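Local coordinates for protein phosphodiesterase (Trypanosoma brucei brucei, PDB 5H2Q) that belongs to the cyclic nucleotide phosphodiesterase family and has an all-helical fold that holds a zinc ion and a magnesium ion, at residues Tyr101-Leu113 / Asp311-Arg323. Residues are numbered along the deposited sequence; the frame is centred on the assembly and turned at random.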
loop_
_atom_site.group_PDB
_atom_site.type_symbol
_atom_site.label_atom_id
_atom_site.label_comp_id
_atom_site.label_asym_id
_atom_site.label_seq_id
_atom_site.Cartn_x
_atom_site.Cartn_y
_atom_site.Cartn_z
ATOM N N TYR A 101 -3.174 -4.254 -8.311
ATOM C CA TYR A 101 -3.897 -5.117 -9.241
ATOM C C TYR A 101 -3.835 -4.503 -10.677
ATOM O O TYR A 101 -3.544 -5.221 -11.640
ATOM C CB TYR A 101 -5.361 -5.262 -8.815
ATOM C CG TYR A 101 -6.089 -6.264 -9.683
ATOM C CD1 TYR A 101 -6.637 -5.888 -10.908
ATOM C CD2 TYR A 101 -6.215 -7.591 -9.287
ATOM C CE1 TYR A 101 -7.269 -6.820 -11.732
ATOM C CE2 TYR A 101 -6.834 -8.535 -10.106
ATOM C CZ TYR A 101 -7.375 -8.141 -11.318
ATOM O OH TYR A 101 -8.043 -9.064 -12.093
ATOM N N THR A 102 -4.051 -3.182 -10.799
ATOM C CA THR A 102 -3.965 -2.544 -12.120
ATOM C C THR A 102 -2.575 -2.608 -12.692
ATOM O O THR A 102 -2.453 -2.748 -13.914
ATOM C CB THR A 102 -4.504 -1.115 -12.152
ATOM O OG1 THR A 102 -3.603 -0.255 -11.462
ATOM C CG2 THR A 102 -5.943 -0.984 -11.594
ATOM N N PHE A 103 -1.529 -2.454 -11.849
ATOM C CA PHE A 103 -0.147 -2.536 -12.363
ATOM C C PHE A 103 0.111 -3.912 -12.897
ATOM O O PHE A 103 0.691 -4.052 -13.954
ATOM C CB PHE A 103 0.885 -2.191 -11.292
ATOM C CG PHE A 103 0.819 -0.785 -10.739
ATOM C CD1 PHE A 103 0.173 0.235 -11.443
ATOM C CD2 PHE A 103 1.414 -0.475 -9.520
ATOM C CE1 PHE A 103 0.137 1.547 -10.938
ATOM C CE2 PHE A 103 1.377 0.834 -9.022
ATOM C CZ PHE A 103 0.727 1.828 -9.724
ATOM N N LEU A 104 -0.361 -4.948 -12.180
ATOM C CA LEU A 104 -0.168 -6.317 -12.635
ATOM C C LEU A 104 -0.935 -6.648 -13.894
ATOM O O LEU A 104 -0.330 -7.206 -14.808
ATOM C CB LEU A 104 -0.583 -7.316 -11.514
ATOM C CG LEU A 104 0.279 -7.327 -10.256
ATOM C CD1 LEU A 104 -0.368 -8.176 -9.143
ATOM C CD2 LEU A 104 1.685 -7.835 -10.566
ATOM N N TYR A 105 -2.244 -6.330 -13.955
ATOM C CA TYR A 105 -3.120 -6.840 -15.033
ATOM C C TYR A 105 -3.573 -5.839 -16.096
ATOM O O TYR A 105 -4.210 -6.248 -17.079
ATOM C CB TYR A 105 -4.318 -7.558 -14.410
ATOM C CG TYR A 105 -3.857 -8.717 -13.540
ATOM C CD1 TYR A 105 -3.242 -9.840 -14.101
ATOM C CD2 TYR A 105 -3.913 -8.636 -12.155
ATOM C CE1 TYR A 105 -2.750 -10.873 -13.302
ATOM C CE2 TYR A 105 -3.429 -9.666 -11.344
ATOM C CZ TYR A 105 -2.856 -10.788 -11.924
ATOM O OH TYR A 105 -2.396 -11.808 -11.131
ATOM N N ARG A 106 -3.242 -4.550 -15.929
ATOM C CA ARG A 106 -3.503 -3.529 -16.937
ATOM C C ARG A 106 -2.116 -3.074 -17.426
ATOM O O ARG A 106 -1.964 -2.770 -18.602
ATOM C CB ARG A 106 -4.320 -2.343 -16.394
ATOM C CG ARG A 106 -5.677 -2.710 -15.796
ATOM C CD ARG A 106 -6.678 -3.076 -16.863
ATOM N NE ARG A 106 -8.037 -3.131 -16.330
ATOM C CZ ARG A 106 -9.123 -3.233 -17.082
ATOM N NH1 ARG A 106 -9.022 -3.280 -18.405
ATOM N NH2 ARG A 106 -10.325 -3.285 -16.516
ATOM N N GLY A 107 -1.129 -3.038 -16.519
ATOM C CA GLY A 107 0.260 -2.690 -16.820
ATOM C C GLY A 107 1.136 -3.834 -17.284
ATOM O O GLY A 107 2.319 -3.624 -17.564
ATOM N N ASN A 108 0.569 -5.088 -17.342
ATOM C CA ASN A 108 1.243 -6.329 -17.760
ATOM C C ASN A 108 2.416 -6.764 -16.881
ATOM O O ASN A 108 3.204 -7.608 -17.307
ATOM C CB ASN A 108 1.700 -6.249 -19.239
ATOM C CG ASN A 108 0.608 -5.899 -20.216
ATOM O OD1 ASN A 108 -0.549 -6.284 -20.059
ATOM N ND2 ASN A 108 0.962 -5.152 -21.245
ATOM N N VAL A 109 2.528 -6.249 -15.628
ATOM C CA VAL A 109 3.618 -6.671 -14.768
ATOM C C VAL A 109 3.423 -8.123 -14.298
ATOM O O VAL A 109 4.379 -8.747 -13.834
ATOM C CB VAL A 109 3.918 -5.674 -13.603
ATOM C CG1 VAL A 109 5.177 -6.090 -12.856
ATOM C CG2 VAL A 109 4.098 -4.261 -14.147
ATOM N N TYR A 110 2.216 -8.702 -14.509
ATOM C CA TYR A 110 2.020 -10.114 -14.155
ATOM C C TYR A 110 3.026 -11.019 -14.925
ATOM O O TYR A 110 3.364 -12.085 -14.425
ATOM C CB TYR A 110 0.567 -10.576 -14.427
ATOM C CG TYR A 110 0.246 -10.760 -15.890
ATOM C CD1 TYR A 110 0.447 -11.989 -16.521
ATOM C CD2 TYR A 110 -0.242 -9.706 -16.655
ATOM C CE1 TYR A 110 0.200 -12.150 -17.889
ATOM C CE2 TYR A 110 -0.467 -9.848 -18.023
ATOM C CZ TYR A 110 -0.259 -11.076 -18.634
ATOM O OH TYR A 110 -0.548 -11.203 -19.981
ATOM N N GLU A 111 3.471 -10.596 -16.138
ATOM C CA GLU A 111 4.457 -11.381 -16.903
ATOM C C GLU A 111 5.818 -11.474 -16.210
ATOM O O GLU A 111 6.581 -12.408 -16.487
ATOM C CB GLU A 111 4.673 -10.766 -18.293
ATOM C CG GLU A 111 3.388 -10.632 -19.100
ATOM C CD GLU A 111 3.632 -10.246 -20.542
ATOM O OE1 GLU A 111 4.532 -9.407 -20.777
ATOM O OE2 GLU A 111 2.964 -10.814 -21.440
ATOM N N LYS A 112 6.117 -10.498 -15.316
ATOM C CA LYS A 112 7.399 -10.424 -14.613
ATOM C C LYS A 112 7.410 -11.181 -13.282
ATOM O O LYS A 112 8.450 -11.217 -12.618
ATOM C CB LYS A 112 7.766 -8.952 -14.337
ATOM C CG LYS A 112 7.525 -7.937 -15.480
ATOM C CD LYS A 112 8.376 -8.214 -16.712
ATOM C CE LYS A 112 8.216 -7.112 -17.721
ATOM N NZ LYS A 112 8.724 -7.525 -19.051
ATOM N N LEU A 113 6.252 -11.741 -12.863
ATOM C CA LEU A 113 6.112 -12.436 -11.590
ATOM C C LEU A 113 5.347 -13.715 -11.769
ATOM O O LEU A 113 4.536 -13.807 -12.680
ATOM C CB LEU A 113 5.306 -11.540 -10.605
ATOM C CG LEU A 113 5.976 -10.229 -10.141
ATOM C CD1 LEU A 113 5.032 -9.450 -9.228
ATOM C CD2 LEU A 113 7.333 -10.517 -9.443
ATOM N N ASP A 311 11.074 2.975 -17.879
ATOM C CA ASP A 311 12.162 2.920 -18.856
ATOM C C ASP A 311 13.047 1.675 -18.740
ATOM O O ASP A 311 13.483 1.174 -19.777
ATOM C CB ASP A 311 13.018 4.210 -18.813
ATOM C CG ASP A 311 12.279 5.492 -19.175
ATOM O OD1 ASP A 311 11.121 5.405 -19.628
ATOM O OD2 ASP A 311 12.850 6.585 -18.968
ATOM N N ALA A 312 13.306 1.164 -17.520
ATOM C CA ALA A 312 14.166 -0.013 -17.368
ATOM C C ALA A 312 13.502 -1.353 -17.696
ATOM O O ALA A 312 14.204 -2.305 -18.060
ATOM C CB ALA A 312 14.753 -0.071 -15.970
ATOM N N CYS A 313 12.169 -1.457 -17.502
ATOM C CA CYS A 313 11.504 -2.751 -17.640
ATOM C C CYS A 313 9.992 -2.687 -17.758
ATOM O O CYS A 313 9.436 -3.487 -18.498
ATOM C CB CYS A 313 11.925 -3.646 -16.472
ATOM S SG CYS A 313 11.255 -5.329 -16.519
ATOM N N LEU A 314 9.316 -1.790 -17.018
ATOM C CA LEU A 314 7.845 -1.769 -16.937
ATOM C C LEU A 314 7.143 -0.859 -17.942
ATOM O O LEU A 314 6.320 -0.026 -17.562
ATOM C CB LEU A 314 7.415 -1.441 -15.483
ATOM C CG LEU A 314 8.056 -2.307 -14.389
ATOM C CD1 LEU A 314 7.498 -1.963 -13.014
ATOM C CD2 LEU A 314 7.864 -3.811 -14.657
ATOM N N GLN A 315 7.380 -1.109 -19.255
ATOM C CA GLN A 315 6.809 -0.348 -20.363
ATOM C C GLN A 315 5.304 -0.232 -20.314
ATOM O O GLN A 315 4.773 0.797 -20.716
ATOM C CB GLN A 315 7.260 -0.919 -21.742
ATOM C CG GLN A 315 8.776 -1.002 -21.942
ATOM C CD GLN A 315 9.383 0.317 -22.362
ATOM O OE1 GLN A 315 9.500 0.627 -23.555
ATOM N NE2 GLN A 315 9.818 1.107 -21.392
ATOM N N GLY A 316 4.618 -1.270 -19.812
ATOM C CA GLY A 316 3.163 -1.265 -19.699
ATOM C C GLY A 316 2.591 -0.304 -18.674
ATOM O O GLY A 316 1.393 -0.016 -18.716
ATOM N N MET A 317 3.454 0.215 -17.760
ATOM C CA MET A 317 3.069 1.181 -16.718
ATOM C C MET A 317 3.367 2.643 -17.135
ATOM O O MET A 317 3.360 3.527 -16.286
ATOM C CB MET A 317 3.741 0.838 -15.376
ATOM C CG MET A 317 2.979 -0.206 -14.553
ATOM S SD MET A 317 3.950 -0.720 -13.134
ATOM C CE MET A 317 3.785 0.816 -12.052
ATOM N N GLN A 318 3.552 2.907 -18.449
ATOM C CA GLN A 318 3.822 4.261 -18.975
ATOM C C GLN A 318 2.760 5.314 -18.567
ATOM O O GLN A 318 3.120 6.475 -18.354
ATOM C CB GLN A 318 4.012 4.196 -20.516
ATOM C CG GLN A 318 4.254 5.545 -21.237
ATOM C CD GLN A 318 5.483 6.289 -20.752
ATOM O OE1 GLN A 318 6.578 5.725 -20.616
ATOM N NE2 GLN A 318 5.330 7.579 -20.500
ATOM N N TRP A 319 1.469 4.910 -18.398
ATOM C CA TRP A 319 0.384 5.813 -18.004
ATOM C C TRP A 319 0.652 6.508 -16.655
ATOM O O TRP A 319 0.109 7.603 -16.417
ATOM C CB TRP A 319 -0.981 5.090 -17.982
ATOM C CG TRP A 319 -1.318 4.427 -16.664
ATOM C CD1 TRP A 319 -1.815 5.033 -15.547
ATOM C CD2 TRP A 319 -1.167 3.035 -16.331
ATOM N NE1 TRP A 319 -1.962 4.114 -14.531
ATOM C CE2 TRP A 319 -1.601 2.875 -14.994
ATOM C CE3 TRP A 319 -0.721 1.902 -17.040
ATOM C CZ2 TRP A 319 -1.606 1.627 -14.350
ATOM C CZ3 TRP A 319 -0.717 0.665 -16.399
ATOM C CH2 TRP A 319 -1.140 0.539 -15.065
ATOM N N THR A 320 1.397 5.821 -15.752
ATOM C CA THR A 320 1.719 6.330 -14.400
ATOM C C THR A 320 2.562 7.607 -14.546
ATOM O O THR A 320 2.284 8.603 -13.880
ATOM C CB THR A 320 2.405 5.282 -13.505
ATOM O OG1 THR A 320 3.656 4.892 -14.049
ATOM C CG2 THR A 320 1.528 4.066 -13.197
ATOM N N VAL A 321 3.541 7.579 -15.473
ATOM C CA VAL A 321 4.404 8.722 -15.825
ATOM C C VAL A 321 3.526 9.880 -16.373
ATOM O O VAL A 321 3.626 11.014 -15.885
ATOM C CB VAL A 321 5.519 8.304 -16.830
ATOM C CG1 VAL A 321 6.309 9.514 -17.332
ATOM C CG2 VAL A 321 6.457 7.262 -16.225
ATOM N N ASP A 322 2.645 9.582 -17.352
ATOM C CA ASP A 322 1.766 10.571 -17.984
ATOM C C ASP A 322 0.822 11.278 -17.010
ATOM O O ASP A 322 0.674 12.503 -17.088
ATOM C CB ASP A 322 0.948 9.944 -19.144
ATOM C CG ASP A 322 1.725 9.232 -20.247
ATOM O OD1 ASP A 322 2.964 9.392 -20.309
ATOM O OD2 ASP A 322 1.089 8.504 -21.042
ATOM N N ARG A 323 0.138 10.511 -16.131
ATOM C CA ARG A 323 -0.817 11.096 -15.193
ATOM C C ARG A 323 -0.151 11.934 -14.116
ATOM O O ARG A 323 -0.736 12.928 -13.705
ATOM C CB ARG A 323 -1.722 10.045 -14.579
ATOM C CG ARG A 323 -3.185 10.437 -14.684
ATOM C CD ARG A 323 -3.793 9.906 -15.973
ATOM N NE ARG A 323 -4.974 9.085 -15.725
ATOM C CZ ARG A 323 -4.955 7.882 -15.155
ATOM N NH1 ARG A 323 -3.811 7.350 -14.743
ATOM N NH2 ARG A 323 -6.081 7.215 -14.968
HETATM O O HOH W 1 -0.707 -1.095 -20.577
HETATM O O HOH W 2 5.136 -3.596 -17.969
HETATM O O HOH W 3 8.877 -5.158 -20.516
#
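Gly107 and Gly316 bring the two backbones within 4.3 Å, CA to CA, where the turn after helix 101-105 meets the link between helix 290-312 and helix 318-334. The axes of 101-105 and 318-323 stay 12.1 Å apart, their directions at 130°. No direct hydrogen bond joins the segments; instead Gly107 and Gly316 exchange CA-H...O contacts, Gly316 CA lying 3.3 Å from Gly107 O. Two waters tie the backbones together: one donates to Arg106 O and Gly316 O, the other bridges Gly107 O and Gly316 N. A third links the Lys112 ammonium NZ to Cys313 O.

Met317, extended until its chain bends at chi3 (73°), lays CE over the centre of the Phe103 ring, 3.5 Å from the centroid, in a CH-pi contact, while SD, oblique to the ring, makes the Met-aromatic contact. SD also rests against Val109 CG2, and that methyl packs on Leu314 CD2. Trp319 CZ2 reaches the edge of Phe103, the rings inclined at 47°, while Thr320 CG2 touches Phe103 CE1. The indole's own edge meets Gly107 CA, 3.5 Å from CZ3. Thr320 OG1 turns back to donate to Met317 O (2.6 Å), which also accepts from Thr320 N. Beyond Leu314, Lys112 brings its CE to Cys313 SG at 3.7 Å.

The contact thus packs the end of helix 90-105 against the joint between helices 290-312 and 318-334, with the side chain of Phe103 about 12 Å from the zinc ion. Helix 227-242 adds Ala240 on Phe103 and Leu237 on Val109, and Ile29 from a loop touches Thr102 and Trp319.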